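Local coordinates for protein gamma-glutamyltranspeptidase (Streptomyces lincolnensis, PDB 6J3A) that probably acts as a transferase of the gamma-glutamyltranspeptidase family of N-terminal nucleophile (Ntn) enzymes, as a homologue of LmbA, at residues T458-T463 with R477-T482; R316-G321 with R360-S365; L118-G123 with Q208-R213. All blocks are in the same frame, centred on the assembly; numbering follows the deposited sequence.

Overall arrangement
Along the chain the three contacts come in series: contact 3 closes first, then contact 2, then contact 1, all in the gamma-glutamyltranspeptidase part of the chain. Contacts 1 and 2 are neighbours, their centres about 15 Å apart on the same side of the chain's centre. A salt bridge between Arg480 NH1 and Glu317 OE1 (2.6 Å) joins the loop ahead of strand 486-490 to helix 299-319. Contact 3, where helices 111-122 and 205-217 pack, stands apart, with its centre about 26 Å from the centre of contact 1 and about 37 Å from that of contact 2. Two of the contacts thus form one connected polar and apolar region, whereas the third joins helices elsewhere in the fold.

Contact 1: T458-T463 with R477-T482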
ATOM      1  N   THR A 458      -4.358   4.065  31.198  1.00 26.53           N
ATOM      2  CA  THR A 458      -3.741   3.237  32.233  1.00 26.44           C
ATOM      3  C   THR A 458      -2.220   3.430  32.329  1.00 26.49           C
ATOM      4  O   THR A 458      -1.493   2.482  32.658  1.00 25.62           O
ATOM      5  CB  THR A 458      -4.009   1.749  31.958  1.00 26.37           C
ATOM      6  OG1 THR A 458      -3.511   1.409  30.658  1.00 26.30           O
ATOM      7  CG2 THR A 458      -5.510   1.431  32.048  1.00 26.75           C
ATOM      8  N   ARG A 459      -1.739   4.646  32.064  1.00 26.28           N
ATOM      9  CA  ARG A 459      -0.287   4.864  31.927  1.00 26.59           C
ATOM     10  C   ARG A 459       0.451   4.952  33.260  1.00 26.76           C
ATOM     11  O   ARG A 459       1.644   4.651  33.320  1.00 27.70           O
ATOM     12  CB  ARG A 459       0.017   6.092  31.069  1.00 26.64           C
ATOM     13  CG  ARG A 459       1.433   6.168  30.483  1.00 26.95           C
ATOM     14  CD  ARG A 459       1.773   5.055  29.502  1.00 27.43           C
ATOM     15  NE  ARG A 459       0.819   4.997  28.397  1.00 27.80           N
ATOM     16  CZ  ARG A 459       0.860   4.142  27.383  1.00 28.57           C
ATOM     17  NH1 ARG A 459       1.820   3.228  27.296  1.00 29.04           N
ATOM     18  NH2 ARG A 459      -0.086   4.194  26.448  1.00 29.73           N
ATOM     19  N   LEU A 460      -0.249   5.317  34.334  1.00 26.65           N
ATOM     20  CA  LEU A 460       0.359   5.295  35.681  1.00 26.47           C
ATOM     21  C   LEU A 460       0.857   3.914  36.101  1.00 25.81           C
ATOM     22  O   LEU A 460       1.634   3.801  37.045  1.00 25.80           O
ATOM     23  CB  LEU A 460      -0.593   5.851  36.746  1.00 26.31           C
ATOM     24  CG  LEU A 460      -1.077   7.283  36.508  1.00 26.60           C
ATOM     25  CD1 LEU A 460      -2.004   7.743  37.617  1.00 27.11           C
ATOM     26  CD2 LEU A 460       0.090   8.241  36.404  1.00 26.69           C
ATOM     27  N   GLN A 461       0.438   2.871  35.388  1.00 26.07           N
ATOM     28  CA  GLN A 461       0.948   1.523  35.624  1.00 27.61           C
ATOM     29  C   GLN A 461       2.457   1.385  35.519  1.00 28.29           C
ATOM     30  O   GLN A 461       3.027   0.451  36.070  1.00 28.92           O
ATOM     31  CB  GLN A 461       0.253   0.506  34.715  1.00 27.56           C
ATOM     32  CG  GLN A 461       0.811   0.364  33.314  1.00 28.14           C
ATOM     33  CD  GLN A 461       0.064  -0.693  32.542  1.00 28.37           C
ATOM     34  OE1 GLN A 461       0.351  -1.889  32.667  1.00 29.57           O
ATOM     35  NE2 GLN A 461      -0.916  -0.269  31.753  1.00 27.51           N
ATOM     36  N   MET A 462       3.087   2.311  34.802  1.00 29.83           N
ATOM     37  CA  MET A 462       4.521   2.288  34.559  1.00 30.77           C
ATOM     38  C   MET A 462       5.374   2.944  35.647  1.00 31.55           C
ATOM     39  O   MET A 462       6.593   2.772  35.656  1.00 32.92           O
ATOM     40  CB  MET A 462       4.792   2.942  33.207  1.00 31.32           C
ATOM     41  CG  MET A 462       3.938   2.352  32.087  1.00 31.22           C
ATOM     42  SD  MET A 462       4.604   2.635  30.444  1.00 30.09           S
ATOM     43  CE  MET A 462       3.625   1.464  29.530  1.00 30.47           C
ATOM     44  N   THR A 463       4.742   3.667  36.566  1.00 31.65           N
ATOM     45  CA  THR A 463       5.429   4.228  37.728  1.00 30.41           C
ATOM     46  C   THR A 463       5.676   3.146  38.770  1.00 30.63           C
ATOM     47  O   THR A 463       5.214   2.012  38.638  1.00 29.19           O
ATOM     48  CB  THR A 463       4.583   5.313  38.401  1.00 30.22           C
ATOM     49  OG1 THR A 463       3.348   4.737  38.835  1.00 29.37           O
ATOM     50  CG2 THR A 463       4.303   6.454  37.450  1.00 30.60           C
ATOM     51  N   ARG A 477       3.249  14.781  37.881  1.00 31.58           N
ATOM     52  CA  ARG A 477       4.383  14.273  37.121  1.00 31.52           C
ATOM     53  C   ARG A 477       3.968  13.184  36.150  1.00 30.84           C
ATOM     54  O   ARG A 477       3.070  12.394  36.441  1.00 28.32           O
ATOM     55  CB  ARG A 477       5.418  13.722  38.091  1.00 33.35           C
ATOM     56  CG  ARG A 477       6.527  14.695  38.419  1.00 35.37           C
ATOM     57  CD  ARG A 477       6.060  16.110  38.672  1.00 37.06           C
ATOM     58  NE  ARG A 477       7.032  16.817  39.489  1.00 40.17           N
ATOM     59  CZ  ARG A 477       7.787  17.855  39.117  1.00 42.36           C
ATOM     60  NH1 ARG A 477       8.634  18.356  40.009  1.00 42.70           N
ATOM     61  NH2 ARG A 477       7.726  18.400  37.896  1.00 43.65           N
ATOM     62  N   ARG A 478       4.636  13.143  34.996  1.00 31.20           N
ATOM     63  CA  ARG A 478       4.339  12.128  33.989  1.00 31.66           C
ATOM     64  C   ARG A 478       4.891  10.797  34.428  1.00 30.76           C
ATOM     65  O   ARG A 478       5.976  10.739  34.992  1.00 30.43           O
ATOM     66  CB  ARG A 478       4.976  12.413  32.634  1.00 32.69           C
ATOM     67  CG  ARG A 478       4.537  13.696  31.957  1.00 33.84           C
ATOM     68  CD  ARG A 478       5.558  14.770  32.215  1.00 35.13           C
ATOM     69  NE  ARG A 478       5.941  15.501  31.025  1.00 36.34           N
ATOM     70  CZ  ARG A 478       7.102  16.141  30.865  1.00 36.73           C
ATOM     71  NH1 ARG A 478       7.336  16.773  29.731  1.00 38.36           N
ATOM     72  NH2 ARG A 478       8.043  16.149  31.806  1.00 36.35           N
ATOM     73  N   PRO A 479       4.168   9.715  34.131  1.00 30.38           N
ATOM     74  CA  PRO A 479       4.831   8.434  34.272  1.00 31.09           C
ATOM     75  C   PRO A 479       5.892   8.277  33.185  1.00 32.30           C
ATOM     76  O   PRO A 479       5.865   8.966  32.146  1.00 32.40           O
ATOM     77  CB  PRO A 479       3.699   7.430  34.061  1.00 30.23           C
ATOM     78  CG  PRO A 479       2.745   8.135  33.167  1.00 29.52           C
ATOM     79  CD  PRO A 479       2.838   9.589  33.508  1.00 29.38           C
ATOM     80  N   ARG A 480       6.813   7.364  33.434  1.00 32.35           N
ATOM     81  CA  ARG A 480       7.847   7.053  32.474  1.00 32.86           C
ATOM     82  C   ARG A 480       7.231   6.258  31.326  1.00 32.51           C
ATOM     83  O   ARG A 480       6.989   5.060  31.449  1.00 35.44           O
ATOM     84  CB  ARG A 480       8.963   6.279  33.155  1.00 33.96           C
ATOM     85  CG  ARG A 480      10.265   6.287  32.396  1.00 35.30           C
ATOM     86  CD  ARG A 480      10.565   4.909  31.877  1.00 37.37           C
ATOM     87  NE  ARG A 480      11.023   4.022  32.941  1.00 39.28           N
ATOM     88  CZ  ARG A 480      10.805   2.707  33.001  1.00 41.76           C
ATOM     89  NH1 ARG A 480      11.300   2.023  34.027  1.00 43.03           N
ATOM     90  NH2 ARG A 480      10.084   2.068  32.068  1.00 42.27           N
ATOM     91  N   THR A 481       6.994   6.938  30.206  1.00 30.27           N
ATOM     92  CA  THR A 481       6.115   6.422  29.140  1.00 27.92           C
ATOM     93  C   THR A 481       6.905   5.715  28.032  1.00 27.52           C
ATOM     94  O   THR A 481       8.009   6.154  27.675  1.00 26.63           O
ATOM     95  CB  THR A 481       5.209   7.552  28.584  1.00 27.14           C
ATOM     96  OG1 THR A 481       4.187   6.997  27.752  1.00 26.65           O
ATOM     97  CG2 THR A 481       5.982   8.610  27.807  1.00 26.10           C
ATOM     98  N   THR A 482       6.352   4.613  27.512  1.00 26.90           N
ATOM     99  CA  THR A 482       7.009   3.843  26.432  1.00 26.89           C
ATOM    100  C   THR A 482       6.923   4.506  25.047  1.00 27.10           C
ATOM    101  O   THR A 482       7.677   4.154  24.140  1.00 25.88           O
ATOM    102  CB  THR A 482       6.461   2.410  26.318  1.00 26.31           C
ATOM    103  OG1 THR A 482       5.029   2.435  26.346  1.00 26.29           O
ATOM    104  CG2 THR A 482       6.994   1.555  27.452  1.00 26.35           C
TER
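The carbonyl oxygen of Leu460 is gripped twice by Thr463, through the backbone N and through OG1, and both residues lean on Pro479. The hydroxyl bond is short, Thr463 OG1 to Leu460 O being 2.6 Å, and runs in the carbonyl plane. With OG1 turned back to this carbonyl (chi1 60°), the methyl CG2 of Thr463 is left to press on Pro479 CB at 3.6 Å. The next ring atom, Pro479 CG, meets Arg459 CG at 3.6 Å, the two side chains crossing at about a right angle. The bend at chi2 brings Arg459 CD to 3.6 Å from Thr481 OG1, a hydroxyl hydrogen-bonded to Gln78, and a second bend at chi3 turns the guanidinium on toward Glu60 and Ser439, which hold it. The Met462 side chain, by contrast, is extended beyond CG: its CB sits 3.5 Å from Arg480 O and its methyl CE 3.6 Å from Thr482 OG1. No direct hydrogen bond spans the segments, and the junction is buried. It is a 3-10 turn packed on an extended, proline-bearing segment, both within the long connection between strands 454-455 and 486-490 of this Ntn-family enzyme.

Contact 2: R316-G321 with R360-S365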
ATOM      1  N   ARG A 316      17.940   3.305  31.586  1.00 32.22           N
ATOM      2  CA  ARG A 316      16.538   3.730  31.516  1.00 32.80           C
ATOM      3  C   ARG A 316      15.782   3.486  32.835  1.00 33.99           C
ATOM      4  O   ARG A 316      15.128   4.383  33.371  1.00 33.70           O
ATOM      5  CB  ARG A 316      15.822   3.020  30.378  1.00 32.74           C
ATOM      6  CG  ARG A 316      14.388   3.488  30.167  1.00 33.37           C
ATOM      7  CD  ARG A 316      13.595   2.534  29.297  1.00 34.05           C
ATOM      8  NE  ARG A 316      13.032   1.415  30.059  1.00 34.79           N
ATOM      9  CZ  ARG A 316      12.091   0.579  29.620  1.00 34.69           C
ATOM     10  NH1 ARG A 316      11.658  -0.402  30.407  1.00 35.49           N
ATOM     11  NH2 ARG A 316      11.561   0.722  28.411  1.00 34.78           N
ATOM     12  N   GLU A 317      15.885   2.262  33.337  1.00 34.17           N
ATOM     13  CA  GLU A 317      15.225   1.868  34.581  1.00 35.31           C
ATOM     14  C   GLU A 317      15.737   2.625  35.805  1.00 34.13           C
ATOM     15  O   GLU A 317      14.954   3.068  36.653  1.00 34.72           O
ATOM     16  CB  GLU A 317      15.414   0.369  34.823  1.00 36.88           C
ATOM     17  CG  GLU A 317      14.584  -0.175  35.981  1.00 37.65           C
ATOM     18  CD  GLU A 317      13.112   0.153  35.830  1.00 37.52           C
ATOM     19  OE1 GLU A 317      12.557  -0.114  34.745  1.00 38.15           O
ATOM     20  OE2 GLU A 317      12.518   0.708  36.770  1.00 38.86           O
ATOM     21  N   ALA A 318      17.055   2.726  35.901  1.00 32.84           N
ATOM     22  CA  ALA A 318      17.719   3.418  37.009  1.00 31.72           C
ATOM     23  C   ALA A 318      17.500   4.924  37.022  1.00 30.72           C
ATOM     24  O   ALA A 318      17.288   5.500  38.084  1.00 32.83           O
ATOM     25  CB  ALA A 318      19.211   3.125  36.986  1.00 31.40           C
ATOM     26  N   TRP A 319      17.561   5.551  35.853  1.00 30.13           N
ATOM     27  CA  TRP A 319      17.680   7.008  35.762  1.00 30.95           C
ATOM     28  C   TRP A 319      16.479   7.752  35.180  1.00 31.71           C
ATOM     29  O   TRP A 319      16.308   8.936  35.476  1.00 31.11           O
ATOM     30  CB  TRP A 319      18.968   7.376  35.006  1.00 31.53           C
ATOM     31  CG  TRP A 319      20.186   6.806  35.685  1.00 31.58           C
ATOM     32  CD1 TRP A 319      21.000   5.808  35.229  1.00 31.49           C
ATOM     33  CD2 TRP A 319      20.682   7.170  36.969  1.00 32.09           C
ATOM     34  NE1 TRP A 319      21.987   5.544  36.141  1.00 31.56           N
ATOM     35  CE2 TRP A 319      21.809   6.360  37.226  1.00 32.09           C
ATOM     36  CE3 TRP A 319      20.283   8.111  37.934  1.00 32.32           C
ATOM     37  CZ2 TRP A 319      22.547   6.464  38.408  1.00 32.54           C
ATOM     38  CZ3 TRP A 319      21.005   8.213  39.107  1.00 31.59           C
ATOM     39  CH2 TRP A 319      22.131   7.394  39.335  1.00 32.45           C
ATOM     40  N   TYR A 320      15.641   7.086  34.378  1.00 32.76           N
ATOM     41  CA  TYR A 320      14.587   7.811  33.633  1.00 32.54           C
ATOM     42  C   TYR A 320      13.332   7.976  34.456  1.00 31.51           C
ATOM     43  O   TYR A 320      13.019   7.162  35.327  1.00 29.47           O
ATOM     44  CB  TYR A 320      14.210   7.142  32.312  1.00 33.35           C
ATOM     45  CG  TYR A 320      15.266   7.138  31.221  1.00 35.23           C
ATOM     46  CD1 TYR A 320      16.640   7.161  31.508  1.00 35.36           C
ATOM     47  CD2 TYR A 320      14.885   7.047  29.880  1.00 36.52           C
ATOM     48  CE1 TYR A 320      17.586   7.111  30.498  1.00 35.55           C
ATOM     49  CE2 TYR A 320      15.831   6.994  28.865  1.00 36.24           C
ATOM     50  CZ  TYR A 320      17.180   7.023  29.181  1.00 36.10           C
ATOM     51  OH  TYR A 320      18.124   6.978  28.179  1.00 36.43           O
ATOM     52  N   GLY A 321      12.601   9.034  34.134  1.00 31.15           N
ATOM     53  CA  GLY A 321      11.375   9.371  34.837  1.00 31.47           C
ATOM     54  C   GLY A 321      11.134  10.863  34.828  1.00 31.61           C
ATOM     55  O   GLY A 321      11.856  11.617  34.172  1.00 31.28           O
ATOM     56  N   ARG A 360      27.277   9.168  40.286  1.00 47.13           N
ATOM     57  CA  ARG A 360      26.032   8.936  41.031  1.00 46.70           C
ATOM     58  C   ARG A 360      25.753   7.441  41.170  1.00 47.64           C
ATOM     59  O   ARG A 360      25.979   6.678  40.232  1.00 48.35           O
ATOM     60  CB  ARG A 360      24.847   9.636  40.361  1.00 46.41           C
ATOM     61  CG  ARG A 360      24.813  11.141  40.574  1.00 47.79           C
ATOM     62  CD  ARG A 360      23.492  11.759  40.102  1.00 48.98           C
ATOM     63  NE  ARG A 360      23.696  13.076  39.495  1.00 50.07           N
ATOM     64  CZ  ARG A 360      24.329  13.297  38.337  1.00 50.98           C
ATOM     65  NH1 ARG A 360      24.464  14.535  37.884  1.00 50.58           N
ATOM     66  NH2 ARG A 360      24.840  12.293  37.624  1.00 52.22           N
ATOM     67  N   THR A 361      25.297   7.033  42.355  1.00 48.04           N
ATOM     68  CA  THR A 361      24.978   5.635  42.635  1.00 48.08           C
ATOM     69  C   THR A 361      23.559   5.374  42.156  1.00 47.78           C
ATOM     70  O   THR A 361      22.640   6.149  42.452  1.00 45.20           O
ATOM     71  CB  THR A 361      25.055   5.302  44.138  1.00 49.59           C
ATOM     72  OG1 THR A 361      26.274   5.817  44.688  1.00 51.64           O
ATOM     73  CG2 THR A 361      24.995   3.780  44.365  1.00 49.98           C
ATOM     74  N   ALA A 362      23.395   4.273  41.430  1.00 46.30           N
ATOM     75  CA  ALA A 362      22.116   3.881  40.863  1.00 44.59           C
ATOM     76  C   ALA A 362      21.207   3.308  41.948  1.00 45.14           C
ATOM     77  O   ALA A 362      21.590   2.363  42.653  1.00 42.34           O
ATOM     78  CB  ALA A 362      22.337   2.852  39.769  1.00 44.58           C
ATOM     79  N   ARG A 363      20.017   3.891  42.084  1.00 46.03           N
ATOM     80  CA  ARG A 363      19.001   3.367  42.995  1.00 48.59           C
ATOM     81  C   ARG A 363      17.825   2.808  42.208  1.00 48.61           C
ATOM     82  O   ARG A 363      17.175   3.515  41.428  1.00 49.57           O
ATOM     83  CB  ARG A 363      18.513   4.406  44.009  1.00 51.82           C
ATOM     84  CG  ARG A 363      18.247   3.779  45.383  1.00 55.38           C
ATOM     85  CD  ARG A 363      16.982   4.267  46.067  1.00 56.61           C
ATOM     86  NE  ARG A 363      17.146   5.605  46.629  1.00 57.57           N
ATOM     87  CZ  ARG A 363      16.286   6.195  47.458  1.00 58.41           C
ATOM     88  NH1 ARG A 363      16.551   7.423  47.904  1.00 59.02           N
ATOM     89  NH2 ARG A 363      15.169   5.573  47.854  1.00 55.83           N
ATOM     90  N   LEU A 364      17.559   1.532  42.448  1.00 47.32           N
ATOM     91  CA  LEU A 364      16.605   0.760  41.679  1.00 45.59           C
ATOM     92  C   LEU A 364      15.368   0.497  42.523  1.00 43.82           C
ATOM     93  O   LEU A 364      15.427   0.489  43.756  1.00 43.79           O
ATOM     94  CB  LEU A 364      17.242  -0.572  41.263  1.00 46.97           C
ATOM     95  CG  LEU A 364      18.274  -0.562  40.130  1.00 47.56           C
ATOM     96  CD1 LEU A 364      19.028  -1.891  40.076  1.00 48.31           C
ATOM     97  CD2 LEU A 364      17.597  -0.272  38.795  1.00 47.51           C
ATOM     98  N   SER A 365      14.246   0.279  41.851  1.00 41.96           N
ATOM     99  CA  SER A 365      13.026  -0.193  42.516  1.00 39.74           C
ATOM    100  C   SER A 365      13.237  -1.576  43.123  1.00 39.43           C
ATOM    101  O   SER A 365      13.995  -2.396  42.596  1.00 35.06           O
ATOM    102  CB  SER A 365      11.835  -0.229  41.544  1.00 39.08           C
ATOM    103  OG  SER A 365      11.030  -1.385  41.725  1.00 37.57           O
TER
HETATM  104  O   HOH W   1      14.967   3.824  39.491  1.00 31.94           O
HETATM  105  O   HOH W   2      14.304   0.407  39.261  1.00 41.16           O
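Trp319, the last helical residue before Tyr320 leaves helical backbone angles, reaches from its helix to the backbone of Thr361 and Ala362 and to the CB of Arg360. From CB the chain turns so that CG lies anti to the carbonyl carbon (chi1 -58°), which carries the indole out to the loop. Ala318 CB lies over one face of the ring, offset toward its rim, and NE1 donates to Gly355 O. Further out, CZ2 meets Ala362 CA at 3.6 Å. At the tip, CH2 lies 3.4 Å from Thr361 O and 3.7 Å from Arg360 CB. The remainder of Arg360 leads away from the indole to a salt bridge with Glu330.

Small apolar groups continue the contact. Ala318 CB and Ala362 CB are 4.2 Å apart, while Leu364 CD2 settles against the helix, 4.1 Å from Glu317 CG. Polar links between the segments run through water. One molecule lies 2.9 Å from Glu317 O and 3.0 Å from Arg363 O, tying backbone to backbone. A second accepts from Ser365 N, its oxygen 2.6 Å from that nitrogen, and donates to Glu317 OE2. The same carboxylate also pairs with Arg480 and receives Trp464 NE1, so several partners fix its rotation.

The contact thus lays the extended segment 360-365, from the connection between helix 334-341 and strand 424-428, along the C-terminal turn of helix 299-319, while Arg316, and Tyr320 just beyond the helix end, pack on helix 280-288.

Contact 3: L118-G123 with Q208-R213; sequences LLRDHG and QIEAAR
Charge pairing between Arg120 and Glu210 joins the two helices: Arg120 NH1 donates to Glu210 OE1 at 2.7 Å, meeting the carboxylate on its syn side but 28° out of its plane. Glu210 also takes Arg213, one turn on, with Arg213 NH1 lying 3.0 Å from Glu210 OE2. Asp121 completes the network, its OD1 receiving Arg120 NE at 3.0 Å from above the carboxylate plane. Arg213 NH1 comes over one face of the Arg120 guanidinium, 3.6 Å from Arg120 NH1, with the two planes 79° apart. The carboxylate they share probably offsets the proximity of these like charges, and Arg213 has a further salt bridge to Asp113.

Apolar contact lies alongside. Ile209 sends its two branches to different partners: CD1 touches Leu119 CG at 3.6 Å, and CG2, anti to the backbone N, rests on Arg120 CB at 3.8 Å. Leu119 and Ile209 cross at about a right angle.

The axes of segments 118-122 and 208-213 run roughly antiparallel, 153° between their directions, and approach to 9.8 Å. Helix 205-217 lies along helix 111-122, Ile209 and Arg213 also touching Met116 there; Ala212 turns to helix 186-200, and Leu118 and Leu119 touch helix 36-50.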
ATOM      1  N   LEU A 118      -1.542  21.208  18.397  1.00 34.24           N
ATOM      2  CA  LEU A 118      -0.958  21.020  17.075  1.00 33.47           C
ATOM      3  C   LEU A 118      -1.795  21.704  15.999  1.00 31.80           C
ATOM      4  O   LEU A 118      -1.288  22.512  15.228  1.00 31.63           O
ATOM      5  CB  LEU A 118      -0.799  19.533  16.763  1.00 33.50           C
ATOM      6  CG  LEU A 118       0.106  19.229  15.560  1.00 34.13           C
ATOM      7  CD1 LEU A 118       1.567  19.586  15.808  1.00 34.65           C
ATOM      8  CD2 LEU A 118       0.002  17.762  15.197  1.00 34.60           C
ATOM      9  N   LEU A 119      -3.078  21.390  15.977  1.00 30.93           N
ATOM     10  CA  LEU A 119      -3.998  22.006  15.038  1.00 31.10           C
ATOM     11  C   LEU A 119      -3.990  23.536  15.146  1.00 31.70           C
ATOM     12  O   LEU A 119      -3.948  24.228  14.143  1.00 31.61           O
ATOM     13  CB  LEU A 119      -5.419  21.460  15.243  1.00 30.46           C
ATOM     14  CG  LEU A 119      -6.440  21.653  14.112  1.00 30.39           C
ATOM     15  CD1 LEU A 119      -5.962  21.047  12.799  1.00 30.87           C
ATOM     16  CD2 LEU A 119      -7.781  21.044  14.487  1.00 29.76           C
ATOM     17  N   ARG A 120      -3.990  24.055  16.362  1.00 33.50           N
ATOM     18  CA  ARG A 120      -4.094  25.495  16.580  1.00 34.27           C
ATOM     19  C   ARG A 120      -2.845  26.250  16.134  1.00 34.03           C
ATOM     20  O   ARG A 120      -2.949  27.306  15.500  1.00 33.57           O
ATOM     21  CB  ARG A 120      -4.365  25.784  18.055  1.00 35.10           C
ATOM     22  CG  ARG A 120      -4.697  27.242  18.352  1.00 36.30           C
ATOM     23  CD  ARG A 120      -4.548  27.572  19.820  1.00 37.55           C
ATOM     24  NE  ARG A 120      -3.171  27.385  20.281  1.00 39.10           N
ATOM     25  CZ  ARG A 120      -2.688  27.772  21.460  1.00 39.48           C
ATOM     26  NH1 ARG A 120      -3.456  28.390  22.355  1.00 39.41           N
ATOM     27  NH2 ARG A 120      -1.411  27.538  21.748  1.00 39.45           N
ATOM     28  N   ASP A 121      -1.679  25.714  16.490  1.00 33.91           N
ATOM     29  CA  ASP A 121      -0.393  26.374  16.229  1.00 34.71           C
ATOM     30  C   ASP A 121       0.166  26.105  14.830  1.00 35.61           C
ATOM     31  O   ASP A 121       0.653  27.031  14.180  1.00 38.07           O
ATOM     32  CB  ASP A 121       0.648  25.974  17.291  1.00 33.66           C
ATOM     33  CG  ASP A 121       0.340  26.551  18.670  1.00 32.66           C
ATOM     34  OD1 ASP A 121      -0.612  27.340  18.813  1.00 32.93           O
ATOM     35  OD2 ASP A 121       1.060  26.216  19.626  1.00 31.82           O
ATOM     36  N   HIS A 122       0.091  24.857  14.372  1.00 35.07           N
ATOM     37  CA  HIS A 122       0.746  24.441  13.115  1.00 34.95           C
ATOM     38  C   HIS A 122      -0.168  23.987  11.973  1.00 35.03           C
ATOM     39  O   HIS A 122       0.303  23.768  10.860  1.00 35.45           O
ATOM     40  CB  HIS A 122       1.759  23.348  13.430  1.00 34.79           C
ATOM     41  CG  HIS A 122       2.780  23.770  14.434  1.00 34.84           C
ATOM     42  ND1 HIS A 122       3.940  24.419  14.079  1.00 34.95           N
ATOM     43  CD2 HIS A 122       2.795  23.678  15.785  1.00 35.34           C
ATOM     44  CE1 HIS A 122       4.638  24.692  15.167  1.00 35.43           C
ATOM     45  NE2 HIS A 122       3.966  24.251  16.215  1.00 35.29           N
ATOM     46  N   GLY A 123      -1.462  23.860  12.241  1.00 34.38           N
ATOM     47  CA  GLY A 123      -2.428  23.487  11.224  1.00 34.42           C
ATOM     48  C   GLY A 123      -3.060  24.694  10.554  1.00 35.72           C
ATOM     49  O   GLY A 123      -2.869  25.836  10.977  1.00 35.22           O
ATOM     50  N   GLN A 208     -12.076  28.289  17.968  1.00 41.04           N
ATOM     51  CA  GLN A 208     -12.886  27.067  17.980  1.00 41.62           C
ATOM     52  C   GLN A 208     -12.136  25.921  18.622  1.00 41.22           C
ATOM     53  O   GLN A 208     -12.705  25.157  19.406  1.00 41.12           O
ATOM     54  CB  GLN A 208     -13.272  26.654  16.560  1.00 42.40           C
ATOM     55  CG  GLN A 208     -14.179  27.646  15.851  1.00 43.38           C
ATOM     56  CD  GLN A 208     -14.683  27.149  14.509  1.00 42.62           C
ATOM     57  OE1 GLN A 208     -13.921  26.632  13.691  1.00 43.55           O
ATOM     58  NE2 GLN A 208     -15.973  27.314  14.273  1.00 41.81           N
ATOM     59  N   ILE A 209     -10.861  25.804  18.262  1.00 40.32           N
ATOM     60  CA  ILE A 209      -9.965  24.801  18.825  1.00 40.39           C
ATOM     61  C   ILE A 209      -9.732  25.071  20.313  1.00 40.58           C
ATOM     62  O   ILE A 209      -9.780  24.157  21.124  1.00 39.78           O
ATOM     63  CB  ILE A 209      -8.637  24.746  18.032  1.00 40.05           C
ATOM     64  CG1 ILE A 209      -8.885  24.169  16.633  1.00 40.24           C
ATOM     65  CG2 ILE A 209      -7.601  23.877  18.723  1.00 39.55           C
ATOM     66  CD1 ILE A 209      -7.874  24.610  15.597  1.00 40.38           C
ATOM     67  N   GLU A 210      -9.496  26.331  20.661  1.00 43.11           N
ATOM     68  CA  GLU A 210      -9.300  26.737  22.057  1.00 43.79           C
ATOM     69  C   GLU A 210     -10.548  26.485  22.913  1.00 43.20           C
ATOM     70  O   GLU A 210     -10.438  26.032  24.057  1.00 43.53           O
ATOM     71  CB  GLU A 210      -8.891  28.213  22.125  1.00 44.99           C
ATOM     72  CG  GLU A 210      -8.260  28.638  23.445  1.00 46.12           C
ATOM     73  CD  GLU A 210      -6.926  27.968  23.716  1.00 47.07           C
ATOM     74  OE1 GLU A 210      -6.076  27.911  22.800  1.00 44.43           O
ATOM     75  OE2 GLU A 210      -6.723  27.498  24.857  1.00 49.85           O
ATOM     76  N   ALA A 211     -11.726  26.775  22.358  1.00 42.88           N
ATOM     77  CA  ALA A 211     -13.008  26.442  23.017  1.00 41.62           C
ATOM     78  C   ALA A 211     -13.184  24.938  23.200  1.00 40.87           C
ATOM     79  O   ALA A 211     -13.670  24.494  24.238  1.00 42.78           O
ATOM     80  CB  ALA A 211     -14.180  27.005  22.237  1.00 41.03           C
ATOM     81  N   ALA A 212     -12.788  24.167  22.190  1.00 39.94           N
ATOM     82  CA  ALA A 212     -12.777  22.701  22.269  1.00 38.76           C
ATOM     83  C   ALA A 212     -11.836  22.162  23.350  1.00 38.92           C
ATOM     84  O   ALA A 212     -12.127  21.146  23.983  1.00 38.41           O
ATOM     85  CB  ALA A 212     -12.408  22.106  20.924  1.00 38.07           C
ATOM     86  N   ARG A 213     -10.703  22.830  23.544  1.00 39.90           N
ATOM     87  CA  ARG A 213      -9.779  22.456  24.610  1.00 40.85           C
ATOM     88  C   ARG A 213     -10.463  22.567  25.971  1.00 40.66           C
ATOM     89  O   ARG A 213     -10.280  21.711  26.828  1.00 37.36           O
ATOM     90  CB  ARG A 213      -8.532  23.330  24.590  1.00 41.96           C
ATOM     91  CG  ARG A 213      -7.697  23.211  23.330  1.00 42.77           C
ATOM     92  CD  ARG A 213      -6.519  24.156  23.403  1.00 43.46           C
ATOM     93  NE  ARG A 213      -5.529  23.692  24.368  1.00 44.47           N
ATOM     94  CZ  ARG A 213      -4.538  24.426  24.864  1.00 46.41           C
ATOM     95  NH1 ARG A 213      -4.376  25.702  24.506  1.00 47.00           N
ATOM     96  NH2 ARG A 213      -3.696  23.884  25.737  1.00 47.18           N
TER